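Local atomic coordinates of PTS-dependent dihydroxyacetone kinase operon regulatory protein (Escherichia coli, PDB entry 4LRZ), a protein that activates transcription of the dhaKLM operon from a sigma-70 promoter and represses its own expression, this chain being its N-terminal, probably sensory, part. Residues F[75-80]-F[159-164]; F[146-151]-F[176-181]. One frame throughout, in Å; residues are numbered along the deposited sequence.

Contact 1 (F[75-80]-F[159-164]); sequences LFILDE and GTIALA
Phe76 and Ala162 face each other as a hydrogen-bonded pair in the antiparallel sheet of the GAF domain, where strands 74-79 and 157-166 are neighbours. Their two bonds are nearly straight, Phe76 N donating to Ala162 O at 2.8 Å. Beyond the aligned beta carbons the phenyl ring packs against Phe102, Ile84 and Arg87, and the small methyl of Ala162 fits the same face beside it. Leu78 shares that face: with CG anti to its carbonyl carbon (chi1 -55°), it brings CD1 to 4.2 Å from Ala162 CB and crosses Thr160, whose CB lies 4.1 Å from Leu78 CD1. On the other face, Ile77 and Ile161 lie alongside, pointing the same way, CG2 of Ile77 meeting CD1 of Ile161 at 4.0 Å; beta-branched residues suit this extended backbone. Farther along, Leu75 crosses Leu163, CD2 to CD1 3.9 Å. Helix 174-211 packs over Ile161 and Leu163, which suits large aliphatic side chains on this face. A beta carbon at Gly159 would run into Leu78 O, which probably accounts for the glycine. Near this end a water donates to Asp79 O at 2.8 Å and is hydrogen-bonded to Thr160 OG1 at 2.6 Å.

Contact 2 (F[146-151]-F[176-181]); sequences CATPLF and PLTLAI
Thr148 and Thr178 meet hydroxyl to hydroxyl where strand 143-151 of the GAF sheet runs beneath helix 174-211. Their OG1 atoms are 2.8 Å apart and hydrogen-bonded, and either may be the donor. Thr178 places its OG1 between its backbone N and carbonyl carbon (chi1 75°), from where it also bonds to the carbonyl oxygen of Leu175 one turn back in the helix. The helix backbone thus helps to fix the hydroxyl that meets the strand, and a threonine suits the spot because its other branch is apolar: CG2 lies 3.9 Å from CB of Cys146.

Thr148 is divided in the same way. Its OG1 takes the polar contact, while CG2, anti to the backbone N, reaches Leu179, 3.8 Å from CA and 3.9 Å from CD1. An alanine here would remove both branches, and would probably leave the Thr178 hydroxyl without its strand partner and open a gap beside Leu179.

The tight part is confined to these few residues, and only 205 Å² is buried in all. Toward the C-terminal end of the strand the two segments separate: Leu150 CD2 comes no nearer to the helical segment than 6.0 Å, at Ile181 O, and Leu150 packs instead on Ala182, while Phe151, partly exposed, makes a cation-pi contact with a basic side chain of another protein's chain. The helix also has Leu177 against Pro176 and Leu179 against Tyr67, both of the second subunit. With axes 7.0 Å apart and only 18° from parallel, helix and strand run in nearly the same direction. Ala147 points away from this helix and packs on helix 117-124, so strand 143-151 lies between two helices, beside strand 157-166, whose Leu163 also touches Thr178.

Overall arrangement
Contacts 1 and 2 lie in one GAF domain, their centres about 8 Å apart, and join through adjacent strands of the same sheet: 143-151 and 157-166 pair by probable backbone hydrogen bonds, Gly159 O to Leu150 N at 2.7 Å and Ile161 N to Thr148 O at 2.9 Å. Contact 1 extends the sheet one strand further, to 74-79, whereas contact 2 lays helix 174-211 over it. This helix covers residues of both contacts, since Thr178 also touches Leu163 and Ile181 touches Ile161. The side chain of Leu179 is about 10 Å from a bound ADP, too far for direct contact. Both contacts are buried and belong to the core of the GAF domain.

Contact 1 (F[75-80]-F[159-164])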
# COMPACT_ATOMS: atom_id res chain seq x y z
N LEU F 75 6.05 -24.03 2.11
CA LEU F 75 5.85 -22.67 2.59
C LEU F 75 4.64 -22.71 3.55
O LEU F 75 3.65 -23.43 3.28
CB LEU F 75 5.60 -21.76 1.39
CG LEU F 75 6.75 -21.60 0.37
CD1 LEU F 75 6.26 -21.19 -1.04
CD2 LEU F 75 7.76 -20.59 0.86
N PHE F 76 4.74 -21.95 4.64
CA PHE F 76 3.72 -21.90 5.67
C PHE F 76 3.28 -20.46 5.94
O PHE F 76 4.11 -19.56 5.97
CB PHE F 76 4.31 -22.39 7.02
CG PHE F 76 4.62 -23.90 7.11
CD1 PHE F 76 4.14 -24.82 6.20
CD2 PHE F 76 5.33 -24.38 8.24
CE1 PHE F 76 4.41 -26.20 6.36
CE2 PHE F 76 5.59 -25.75 8.44
CZ PHE F 76 5.12 -26.66 7.48
N ILE F 77 2.00 -20.24 6.19
CA ILE F 77 1.57 -19.02 6.89
C ILE F 77 1.17 -19.41 8.33
O ILE F 77 0.44 -20.35 8.51
CB ILE F 77 0.31 -18.38 6.27
CG1 ILE F 77 0.14 -18.82 4.84
CG2 ILE F 77 0.37 -16.84 6.44
CD1 ILE F 77 -0.39 -17.64 3.86
N LEU F 78 1.66 -18.68 9.34
CA LEU F 78 1.25 -18.92 10.72
C LEU F 78 0.61 -17.65 11.27
O LEU F 78 1.02 -16.53 10.88
CB LEU F 78 2.43 -19.36 11.60
CG LEU F 78 3.26 -20.60 11.18
CD1 LEU F 78 4.44 -20.16 10.31
CD2 LEU F 78 3.80 -21.32 12.37
N ASP F 79 -0.34 -17.80 12.21
CA ASP F 79 -0.95 -16.63 12.86
C ASP F 79 -0.03 -16.07 13.95
O ASP F 79 1.06 -16.61 14.14
CB ASP F 79 -2.37 -16.90 13.36
CG ASP F 79 -2.41 -17.66 14.64
OD1 ASP F 79 -1.37 -18.08 15.17
OD2 ASP F 79 -3.53 -17.80 15.19
N GLU F 80 -0.45 -15.03 14.68
CA GLU F 80 0.45 -14.50 15.69
C GLU F 80 0.79 -15.48 16.83
O GLU F 80 1.69 -15.19 17.59
CB GLU F 80 0.04 -13.16 16.33
CG GLU F 80 -1.43 -12.63 16.55
CD GLU F 80 -2.59 -13.57 16.29
OE1 GLU F 80 -3.29 -13.92 17.25
OE2 GLU F 80 -2.86 -13.89 15.11
N GLY F 159 1.25 -12.40 12.18
CA GLY F 159 1.58 -13.71 11.63
C GLY F 159 3.02 -13.84 11.25
O GLY F 159 3.84 -12.93 11.56
N THR F 160 3.34 -14.94 10.55
CA THR F 160 4.73 -15.30 10.21
C THR F 160 4.73 -16.03 8.87
O THR F 160 3.85 -16.84 8.61
CB THR F 160 5.36 -16.26 11.27
OG1 THR F 160 5.51 -15.58 12.51
CG2 THR F 160 6.74 -16.75 10.80
N ILE F 161 5.74 -15.75 8.04
CA ILE F 161 5.88 -16.46 6.76
C ILE F 161 7.09 -17.32 6.92
O ILE F 161 8.15 -16.84 7.30
CB ILE F 161 6.13 -15.50 5.54
CG1 ILE F 161 4.98 -14.49 5.37
CG2 ILE F 161 6.32 -16.28 4.19
CD1 ILE F 161 3.62 -15.10 4.96
N ALA F 162 6.95 -18.59 6.61
CA ALA F 162 8.08 -19.49 6.70
C ALA F 162 8.23 -20.40 5.48
O ALA F 162 7.25 -20.69 4.76
CB ALA F 162 7.96 -20.36 8.00
N LEU F 163 9.47 -20.86 5.32
CA LEU F 163 9.90 -21.77 4.30
C LEU F 163 10.69 -22.90 4.98
O LEU F 163 11.67 -22.65 5.68
CB LEU F 163 10.80 -21.02 3.33
CG LEU F 163 11.45 -21.74 2.14
CD1 LEU F 163 11.62 -20.74 0.97
CD2 LEU F 163 12.77 -22.40 2.49
N ALA F 164 10.25 -24.15 4.75
CA ALA F 164 10.85 -25.35 5.33
C ALA F 164 11.47 -26.17 4.21
O ALA F 164 10.85 -26.32 3.15
CB ALA F 164 9.79 -26.18 6.04
O HOH W 1 3.68 -15.67 14.30

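Contact 2 (F[146-151]-F[176-181])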
# COMPACT_ATOMS: atom_id res chain seq x y z
N CYS F 146 13.26 -20.99 7.62
CA CYS F 146 13.40 -19.55 7.57
C CYS F 146 12.04 -18.97 7.89
O CYS F 146 11.01 -19.50 7.46
CB CYS F 146 13.77 -19.06 6.17
SG CYS F 146 15.35 -19.66 5.55
N ALA F 147 12.03 -17.84 8.59
CA ALA F 147 10.76 -17.21 8.91
C ALA F 147 10.93 -15.73 9.14
O ALA F 147 12.00 -15.22 9.55
CB ALA F 147 10.12 -17.89 10.14
N THR F 148 9.86 -15.02 8.88
CA THR F 148 9.87 -13.61 9.13
C THR F 148 8.51 -13.29 9.69
O THR F 148 7.52 -13.79 9.20
CB THR F 148 10.10 -12.82 7.79
OG1 THR F 148 11.38 -13.21 7.24
CG2 THR F 148 10.12 -11.34 8.04
N PRO F 149 8.45 -12.41 10.70
CA PRO F 149 7.16 -12.01 11.20
C PRO F 149 6.50 -10.96 10.29
O PRO F 149 7.20 -10.20 9.62
CB PRO F 149 7.50 -11.41 12.57
CG PRO F 149 8.86 -10.86 12.42
CD PRO F 149 9.55 -11.83 11.51
N LEU F 150 5.17 -10.91 10.29
CA LEU F 150 4.53 -9.80 9.63
C LEU F 150 3.56 -9.02 10.48
O LEU F 150 2.97 -9.54 11.46
CB LEU F 150 3.90 -10.19 8.31
CG LEU F 150 2.51 -10.76 8.26
CD1 LEU F 150 1.77 -9.82 7.39
CD2 LEU F 150 2.63 -12.12 7.59
N PHE F 151 3.38 -7.78 10.06
CA PHE F 151 2.70 -6.78 10.89
C PHE F 151 1.44 -6.15 10.30
O PHE F 151 1.29 -6.03 9.11
CB PHE F 151 3.72 -5.73 11.36
CG PHE F 151 4.89 -6.33 12.14
CD1 PHE F 151 4.77 -6.60 13.50
CD2 PHE F 151 6.11 -6.65 11.49
CE1 PHE F 151 5.87 -7.18 14.25
CE2 PHE F 151 7.21 -7.19 12.20
CZ PHE F 151 7.09 -7.47 13.58
N PRO F 176 15.84 -13.97 2.73
CA PRO F 176 15.33 -12.72 2.14
C PRO F 176 14.01 -12.90 1.40
O PRO F 176 13.22 -11.99 1.34
CB PRO F 176 16.47 -12.26 1.23
CG PRO F 176 17.25 -13.44 0.93
CD PRO F 176 17.16 -14.33 2.18
N LEU F 177 13.73 -14.11 0.90
CA LEU F 177 12.45 -14.38 0.26
C LEU F 177 11.26 -14.32 1.23
O LEU F 177 10.23 -13.73 0.92
CB LEU F 177 12.49 -15.71 -0.48
CG LEU F 177 11.15 -16.13 -1.13
CD1 LEU F 177 10.74 -15.25 -2.33
CD2 LEU F 177 11.22 -17.57 -1.58
N THR F 178 11.41 -14.95 2.41
CA THR F 178 10.36 -14.90 3.42
C THR F 178 10.22 -13.45 3.88
O THR F 178 9.11 -12.95 4.01
CB THR F 178 10.58 -15.90 4.64
OG1 THR F 178 11.60 -15.41 5.51
CG2 THR F 178 10.94 -17.30 4.16
N LEU F 179 11.34 -12.77 4.09
CA LEU F 179 11.29 -11.37 4.45
C LEU F 179 10.53 -10.47 3.45
O LEU F 179 9.63 -9.68 3.80
CB LEU F 179 12.71 -10.85 4.68
CG LEU F 179 13.00 -9.37 4.88
CD1 LEU F 179 12.65 -8.92 6.26
CD2 LEU F 179 14.43 -9.12 4.63
N ALA F 180 10.85 -10.62 2.19
CA ALA F 180 10.22 -9.80 1.17
C ALA F 180 8.73 -10.11 1.06
O ALA F 180 7.92 -9.20 0.83
CB ALA F 180 10.93 -10.04 -0.15
N ILE F 181 8.36 -11.40 1.18
CA ILE F 181 6.94 -11.81 1.16
C ILE F 181 6.22 -11.32 2.42
O ILE F 181 5.14 -10.77 2.32
CB ILE F 181 6.76 -13.29 0.98
CG1 ILE F 181 7.19 -13.69 -0.43
CG2 ILE F 181 5.34 -13.71 1.19
CD1 ILE F 181 7.37 -15.19 -0.57